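Local structure of glycosyl hydrolases family 31 family protein (Aspergillus niger, 6DRU) at residues A[276-281]-A[591-596]; A[582-587]-A[697-702]. The protein removes alpha-xylose from the non-reducing terminal glucose of xyloglucan oligosaccharides, as a glycoside hydrolase of family 31. All coordinates share one frame; numbering follows the deposited sequence.

In the fold
Helix 582-594 serves both interactions, meeting a barrel loop near its C-terminal end in interaction 1 and a turn of the C-terminal domain near its start in interaction 2. Interaction 1 stays inside the TIM-barrel domain and is partly buried; it combines a hydroxyl-to-hydroxyl hydrogen bond with proline packing on a tyrosine. Interaction 2 is a surface contact between two domains, and no hydrogen bond joins its segments, just aliphatic carbons from an isoleucine, a leucine and a glutamine stem. Their centres lie about 15 Å apart, yet they touch: Ile277 CD1 of the barrel loop packs against Val586 CG2 of the helix at 3.8 Å.

Interaction 1: A[276-281]-A[591-596]; sequences NIPVSM and LRYQLG
Tyr593, near the C-terminal end of helix 582-594, reaches across to Ser280 and Pro278 in the loop that leads from helix 262-274 into strand 281-284 of the TIM barrel. Its OH hydrogen-bonds Ser280 OG at 2.6 Å, and either hydroxyl could be the donor. Ser280 OG comes in at the edge of the ring, in its plane. The Pro278 ring runs antiparallel to the tyrosine side chain and meets it obliquely, its CB 3.5 Å from Tyr593 CE2 and its CG almost as close. The Tyr593 side chain swings out with CG anti to its carbonyl carbon (chi1 -71°), pointing the phenol at the loop.

Further out, Tyr593 OH also hydrogen-bonds the backbone N of Tyr252, so a single phenol ties the helix both to the loop residue just before strand 281-284 and to the first residue of the adjacent strand 252-254. Ser280 is itself held by backbone hydrogen bonds to Tyr252 and Glu319, while Pro278 also rests on Ile589 and His590 of the same helix. At the helix end, Gly596 N donates to Tyr593 O at 3.2 Å.

Interaction 2: A[582-587]-A[697-702]; sequences TPIIVS and PLQHIP
With CG1 anti to its carbonyl carbon (chi1 -49°) and CG2 anti to the backbone N, Ile584 presents both branches to Gln699, whose own chain bends at chi2 (85°) and carries its amide off from the helix. The contact joins the first turns of helix 582-594, in the TIM-barrel domain, to a type I beta turn from Pro697 to His700 that connects strands 690-695 and 703-705 of the C-terminal domain. The two side chains lie at a slant to one another. CD1 of Ile584 meets Gln699 CG at 3.7 Å, while Ile584 CG2 sits 3.7 Å from Gln699 CA, so the glutamine contributes its aliphatic stem and its backbone carbon. Leu698 adds a looser contact, CD2 to Ile584 CD1 at 4.2 Å.

Val542 of helix 535-548 lies against both Ile584 and Leu698, extending this apolar patch between the domains. A polar tie to the same helix as Ile584 comes one turn later, where Tyr588 OH hydrogen-bonds Gln699 O. On the turn itself, His700 N donates to Pro697 O at 3.2 Å, and the bent glutamine chain brings OE1 over one face of the His700 ring, which also stacks with Trp681. Nearly one turn on from Ile584 within the helix, Ser587 OG donates to Ile584 O at 2.6 Å, the donor standing 29° from the carbonyl plane.

Interaction 1: A[276-281]-A[591-596]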
ATOM      1  N   ASN A 276     -52.532   7.458  36.276  1.00 67.11           N
ATOM      2  CA  ASN A 276     -53.395   7.149  35.134  1.00 74.11           C
ATOM      3  C   ASN A 276     -52.900   7.823  33.853  1.00 74.76           C
ATOM      4  O   ASN A 276     -53.686   8.332  33.051  1.00 68.98           O
ATOM      5  CB  ASN A 276     -54.849   7.530  35.425  1.00 65.64           C
ATOM      6  CG  ASN A 276     -55.842   6.640  34.702  1.00 82.09           C
ATOM      7  OD1 ASN A 276     -55.614   5.442  34.534  1.00 85.53           O
ATOM      8  ND2 ASN A 276     -56.952   7.225  34.266  1.00 83.96           N
ATOM      9  N   ILE A 277     -51.585   7.826  33.656  1.00 72.23           N
ATOM     10  CA  ILE A 277     -50.961   8.381  32.457  1.00 63.51           C
ATOM     11  C   ILE A 277     -50.522   7.218  31.573  1.00 65.68           C
ATOM     12  O   ILE A 277     -49.767   6.352  32.043  1.00 67.67           O
ATOM     13  CB  ILE A 277     -49.773   9.290  32.800  1.00 61.00           C
ATOM     14  CG1 ILE A 277     -50.217  10.422  33.727  1.00 57.77           C
ATOM     15  CG2 ILE A 277     -49.153   9.853  31.531  1.00 59.55           C
ATOM     16  CD1 ILE A 277     -49.111  11.391  34.079  1.00 53.49           C
ATOM     17  N   PRO A 278     -50.956   7.155  30.316  1.00 69.36           N
ATOM     18  CA  PRO A 278     -50.612   6.002  29.476  1.00 66.81           C
ATOM     19  C   PRO A 278     -49.165   6.035  29.009  1.00 69.49           C
ATOM     20  O   PRO A 278     -48.609   7.094  28.703  1.00 60.78           O
ATOM     21  CB  PRO A 278     -51.581   6.128  28.295  1.00 53.54           C
ATOM     22  CG  PRO A 278     -51.857   7.590  28.205  1.00 62.04           C
ATOM     23  CD  PRO A 278     -51.832   8.112  29.617  1.00 62.20           C
ATOM     24  N   VAL A 279     -48.560   4.852  28.956  1.00 74.29           N
ATOM     25  CA  VAL A 279     -47.212   4.665  28.426  1.00 61.40           C
ATOM     26  C   VAL A 279     -47.168   3.304  27.741  1.00 66.29           C
ATOM     27  O   VAL A 279     -47.740   2.327  28.235  1.00 61.22           O
ATOM     28  CB  VAL A 279     -46.139   4.798  29.532  1.00 59.50           C
ATOM     29  CG1 VAL A 279     -46.360   3.775  30.637  1.00 47.74           C
ATOM     30  CG2 VAL A 279     -44.741   4.666  28.945  1.00 60.98           C
ATOM     31  N   SER A 280     -46.509   3.248  26.584  1.00 65.09           N
ATOM     32  CA  SER A 280     -46.498   2.038  25.770  1.00 59.00           C
ATOM     33  C   SER A 280     -45.201   1.245  25.854  1.00 69.22           C
ATOM     34  O   SER A 280     -45.223   0.030  25.630  1.00 69.86           O
ATOM     35  CB  SER A 280     -46.776   2.385  24.303  1.00 57.47           C
ATOM     36  OG  SER A 280     -48.111   2.822  24.124  1.00 71.95           O
ATOM     37  N   MET A 281     -44.077   1.880  26.178  1.00 59.40           N
ATOM     38  CA  MET A 281     -42.810   1.167  26.233  1.00 62.83           C
ATOM     39  C   MET A 281     -41.872   1.872  27.204  1.00 65.85           C
ATOM     40  O   MET A 281     -41.768   3.101  27.195  1.00 62.52           O
ATOM     41  CB  MET A 281     -42.162   1.066  24.846  1.00 64.80           C
ATOM     42  CG  MET A 281     -41.219  -0.119  24.694  1.00 64.25           C
ATOM     43  SD  MET A 281     -40.023   0.079  23.361  1.00 70.72           S
ATOM     44  CE  MET A 281     -41.062  -0.120  21.920  1.00 62.87           C
ATOM     45  N   LEU A 591     -53.086  12.928  22.902  1.00 60.78           N
ATOM     46  CA  LEU A 591     -53.271  13.207  21.481  1.00 64.28           C
ATOM     47  C   LEU A 591     -52.558  12.171  20.620  1.00 68.86           C
ATOM     48  O   LEU A 591     -53.057  11.784  19.557  1.00 65.40           O
ATOM     49  CB  LEU A 591     -52.772  14.614  21.150  1.00 57.66           C
ATOM     50  CG  LEU A 591     -52.782  15.009  19.671  1.00 58.21           C
ATOM     51  CD1 LEU A 591     -54.196  14.949  19.108  1.00 42.64           C
ATOM     52  CD2 LEU A 591     -52.177  16.393  19.475  1.00 55.29           C
ATOM     53  N   ARG A 592     -51.386  11.714  21.066  1.00 64.77           N
ATOM     54  CA  ARG A 592     -50.655  10.684  20.336  1.00 63.47           C
ATOM     55  C   ARG A 592     -51.487   9.415  20.204  1.00 68.44           C
ATOM     56  O   ARG A 592     -51.580   8.829  19.118  1.00 66.54           O
ATOM     57  CB  ARG A 592     -49.327  10.393  21.037  1.00 62.39           C
ATOM     58  CG  ARG A 592     -48.529   9.248  20.436  1.00 56.82           C
ATOM     59  CD  ARG A 592     -47.937   9.632  19.093  1.00 60.28           C
ATOM     60  NE  ARG A 592     -47.206   8.525  18.484  1.00 60.85           N
ATOM     61  CZ  ARG A 592     -46.512   8.620  17.354  1.00 62.61           C
ATOM     62  NH1 ARG A 592     -46.453   9.774  16.703  1.00 55.16           N
ATOM     63  NH2 ARG A 592     -45.878   7.560  16.874  1.00 64.01           N
ATOM     64  N   TYR A 593     -52.104   8.975  21.304  1.00 67.48           N
ATOM     65  CA  TYR A 593     -52.964   7.798  21.240  1.00 66.16           C
ATOM     66  C   TYR A 593     -54.233   8.071  20.444  1.00 66.12           C
ATOM     67  O   TYR A 593     -54.801   7.147  19.853  1.00 71.84           O
ATOM     68  CB  TYR A 593     -53.314   7.318  22.649  1.00 54.78           C
ATOM     69  CG  TYR A 593     -52.149   6.690  23.377  1.00 64.00           C
ATOM     70  CD1 TYR A 593     -51.730   5.404  23.069  1.00 56.41           C
ATOM     71  CD2 TYR A 593     -51.467   7.383  24.368  1.00 64.16           C
ATOM     72  CE1 TYR A 593     -50.665   4.823  23.727  1.00 56.62           C
ATOM     73  CE2 TYR A 593     -50.399   6.811  25.032  1.00 66.38           C
ATOM     74  CZ  TYR A 593     -50.003   5.529  24.707  1.00 69.48           C
ATOM     75  OH  TYR A 593     -48.940   4.948  25.363  1.00 67.41           O
ATOM     76  N   GLN A 594     -54.691   9.326  20.416  1.00 68.82           N
ATOM     77  CA  GLN A 594     -55.869   9.662  19.623  1.00 63.06           C
ATOM     78  C   GLN A 594     -55.580   9.580  18.130  1.00 69.71           C
ATOM     79  O   GLN A 594     -56.494   9.336  17.334  1.00 70.27           O
ATOM     80  CB  GLN A 594     -56.371  11.057  19.995  1.00 56.63           C
ATOM     81  CG  GLN A 594     -57.759  11.382  19.464  1.00 62.46           C
ATOM     82  CD  GLN A 594     -58.228  12.765  19.873  1.00 87.63           C
ATOM     83  OE1 GLN A 594     -57.544  13.472  20.615  1.00 86.52           O
ATOM     84  NE2 GLN A 594     -59.401  13.158  19.392  1.00 85.68           N
ATOM     85  N   LEU A 595     -54.322   9.771  17.734  1.00 64.59           N
ATOM     86  CA  LEU A 595     -53.908   9.665  16.344  1.00 63.72           C
ATOM     87  C   LEU A 595     -53.551   8.235  15.947  1.00 68.92           C
ATOM     88  O   LEU A 595     -52.921   8.033  14.903  1.00 72.51           O
ATOM     89  CB  LEU A 595     -52.720  10.593  16.076  1.00 44.79           C
ATOM     90  CG  LEU A 595     -52.992  12.098  16.117  1.00 61.21           C
ATOM     91  CD1 LEU A 595     -51.721  12.868  16.451  1.00 57.51           C
ATOM     92  CD2 LEU A 595     -53.580  12.574  14.796  1.00 49.06           C
ATOM     93  N   GLY A 596     -53.942   7.246  16.756  1.00 63.07           N
ATOM     94  CA  GLY A 596     -53.522   5.876  16.501  1.00 66.33           C
ATOM     95  C   GLY A 596     -54.027   5.325  15.181  1.00 64.13           C
ATOM     96  O   GLY A 596     -53.291   4.647  14.460  1.00 72.46           O
TER

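Interaction 2: A[582-587]-A[697-702]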
ATOM      1  N   THR A 582     -46.991  19.835  33.409  1.00 60.02           N
ATOM      2  CA  THR A 582     -47.517  18.470  33.417  1.00 60.92           C
ATOM      3  C   THR A 582     -48.794  18.311  32.599  1.00 64.82           C
ATOM      4  O   THR A 582     -48.866  17.365  31.798  1.00 66.98           O
ATOM      5  CB  THR A 582     -47.730  18.003  34.864  1.00 54.63           C
ATOM      6  OG1 THR A 582     -46.510  18.147  35.602  1.00 63.58           O
ATOM      7  CG2 THR A 582     -48.160  16.545  34.890  1.00 48.15           C
ATOM      8  N   PRO A 583     -49.816  19.167  32.728  1.00 75.55           N
ATOM      9  CA  PRO A 583     -51.002  18.990  31.873  1.00 60.60           C
ATOM     10  C   PRO A 583     -50.715  19.189  30.395  1.00 64.55           C
ATOM     11  O   PRO A 583     -51.401  18.590  29.556  1.00 69.72           O
ATOM     12  CB  PRO A 583     -51.982  20.045  32.408  1.00 56.07           C
ATOM     13  CG  PRO A 583     -51.115  21.070  33.041  1.00 65.62           C
ATOM     14  CD  PRO A 583     -49.990  20.302  33.654  1.00 68.01           C
ATOM     15  N   ILE A 584     -49.724  20.011  30.048  1.00 57.63           N
ATOM     16  CA  ILE A 584     -49.372  20.199  28.644  1.00 60.41           C
ATOM     17  C   ILE A 584     -48.744  18.930  28.078  1.00 68.77           C
ATOM     18  O   ILE A 584     -49.084  18.486  26.975  1.00 64.48           O
ATOM     19  CB  ILE A 584     -48.433  21.408  28.479  1.00 56.46           C
ATOM     20  CG1 ILE A 584     -48.986  22.625  29.218  1.00 54.99           C
ATOM     21  CG2 ILE A 584     -48.240  21.732  27.009  1.00 64.26           C
ATOM     22  CD1 ILE A 584     -48.122  23.858  29.076  1.00 63.67           C
ATOM     23  N   ILE A 585     -47.813  18.333  28.825  1.00 61.38           N
ATOM     24  CA  ILE A 585     -47.124  17.137  28.348  1.00 59.14           C
ATOM     25  C   ILE A 585     -48.092  15.965  28.238  1.00 71.05           C
ATOM     26  O   ILE A 585     -48.058  15.205  27.262  1.00 66.71           O
ATOM     27  CB  ILE A 585     -45.936  16.808  29.270  1.00 61.47           C
ATOM     28  CG1 ILE A 585     -44.971  17.995  29.338  1.00 59.58           C
ATOM     29  CG2 ILE A 585     -45.212  15.563  28.779  1.00 57.71           C
ATOM     30  CD1 ILE A 585     -43.872  17.831  30.365  1.00 50.52           C
ATOM     31  N   VAL A 586     -48.967  15.798  29.233  1.00 72.17           N
ATOM     32  CA  VAL A 586     -49.900  14.676  29.228  1.00 67.33           C
ATOM     33  C   VAL A 586     -50.939  14.832  28.122  1.00 61.36           C
ATOM     34  O   VAL A 586     -51.428  13.835  27.575  1.00 66.81           O
ATOM     35  CB  VAL A 586     -50.552  14.531  30.617  1.00 51.36           C
ATOM     36  CG1 VAL A 586     -51.586  13.418  30.618  1.00 56.92           C
ATOM     37  CG2 VAL A 586     -49.487  14.258  31.671  1.00 53.76           C
ATOM     38  N   SER A 587     -51.280  16.071  27.758  1.00 59.53           N
ATOM     39  CA  SER A 587     -52.237  16.280  26.677  1.00 65.08           C
ATOM     40  C   SER A 587     -51.700  15.753  25.353  1.00 65.09           C
ATOM     41  O   SER A 587     -52.432  15.115  24.586  1.00 67.22           O
ATOM     42  CB  SER A 587     -52.583  17.764  26.556  1.00 69.83           C
ATOM     43  OG  SER A 587     -51.506  18.496  25.994  1.00 73.85           O
ATOM     44  N   PRO A 697     -49.178  29.562  21.280  1.00 74.51           N
ATOM     45  CA  PRO A 697     -48.779  29.563  22.693  1.00 73.88           C
ATOM     46  C   PRO A 697     -47.936  28.338  23.014  1.00 79.19           C
ATOM     47  O   PRO A 697     -47.723  27.490  22.140  1.00 74.38           O
ATOM     48  CB  PRO A 697     -50.119  29.552  23.439  1.00 54.24           C
ATOM     49  CG  PRO A 697     -51.058  28.889  22.491  1.00 61.31           C
ATOM     50  CD  PRO A 697     -50.619  29.300  21.112  1.00 70.81           C
ATOM     51  N   LEU A 698     -47.460  28.216  24.255  1.00 71.35           N
ATOM     52  CA  LEU A 698     -46.535  27.135  24.571  1.00 65.32           C
ATOM     53  C   LEU A 698     -47.201  25.767  24.500  1.00 68.37           C
ATOM     54  O   LEU A 698     -46.520  24.770  24.236  1.00 80.69           O
ATOM     55  CB  LEU A 698     -45.914  27.359  25.954  1.00 61.36           C
ATOM     56  CG  LEU A 698     -45.175  26.192  26.612  1.00 70.86           C
ATOM     57  CD1 LEU A 698     -43.859  25.938  25.898  1.00 70.18           C
ATOM     58  CD2 LEU A 698     -44.937  26.468  28.086  1.00 58.15           C
ATOM     59  N   GLN A 699     -48.517  25.702  24.685  1.00 62.95           N
ATOM     60  CA  GLN A 699     -49.235  24.436  24.674  1.00 71.92           C
ATOM     61  C   GLN A 699     -49.670  24.004  23.280  1.00 75.36           C
ATOM     62  O   GLN A 699     -50.161  22.880  23.126  1.00 80.85           O
ATOM     63  CB  GLN A 699     -50.471  24.516  25.577  1.00 70.78           C
ATOM     64  CG  GLN A 699     -50.370  25.533  26.703  1.00 85.47           C
ATOM     65  CD  GLN A 699     -50.768  26.929  26.268  1.00 76.31           C
ATOM     66  OE1 GLN A 699     -51.548  27.098  25.331  1.00 80.17           O
ATOM     67  NE2 GLN A 699     -50.231  27.938  26.945  1.00 75.43           N
ATOM     68  N   HIS A 700     -49.514  24.856  22.271  1.00 70.24           N
ATOM     69  CA  HIS A 700     -49.975  24.573  20.918  1.00 74.97           C
ATOM     70  C   HIS A 700     -48.791  24.531  19.963  1.00 76.90           C
ATOM     71  O   HIS A 700     -47.965  25.449  19.949  1.00 76.91           O
ATOM     72  CB  HIS A 700     -50.992  25.622  20.457  1.00 69.08           C
ATOM     73  CG  HIS A 700     -52.284  25.583  21.214  1.00 74.27           C
ATOM     74  ND1 HIS A 700     -52.679  24.492  21.956  1.00 78.08           N
ATOM     75  CD2 HIS A 700     -53.266  26.506  21.349  1.00 77.42           C
ATOM     76  CE1 HIS A 700     -53.851  24.741  22.511  1.00 66.58           C
ATOM     77  NE2 HIS A 700     -54.229  25.957  22.160  1.00 86.66           N
ATOM     78  N   ILE A 701     -48.709  23.470  19.174  1.00 66.19           N
ATOM     79  CA  ILE A 701     -47.714  23.343  18.111  1.00 61.14           C
ATOM     80  C   ILE A 701     -48.397  23.637  16.780  1.00 57.14           C
ATOM     81  O   ILE A 701     -49.461  23.065  16.508  1.00 60.68           O
ATOM     82  CB  ILE A 701     -47.057  21.948  18.098  1.00 61.21           C
ATOM     83  CG1 ILE A 701     -46.083  21.836  16.924  1.00 58.55           C
ATOM     84  CG2 ILE A 701     -48.102  20.834  18.081  1.00 54.28           C
ATOM     85  CD1 ILE A 701     -45.340  20.537  16.877  1.00 75.35           C
ATOM     86  N   PRO A 702     -47.843  24.520  15.946  1.00 59.28           N
ATOM     87  CA  PRO A 702     -48.515  24.873  14.688  1.00 58.13           C
ATOM     88  C   PRO A 702     -48.745  23.675  13.779  1.00 59.99           C
ATOM     89  O   PRO A 702     -47.799  23.094  13.239  1.00 69.27           O
ATOM     90  CB  PRO A 702     -47.554  25.887  14.053  1.00 57.65           C
ATOM     91  CG  PRO A 702     -46.811  26.473  15.211  1.00 69.37           C
ATOM     92  CD  PRO A 702     -46.651  25.349  16.193  1.00 65.24           C
TER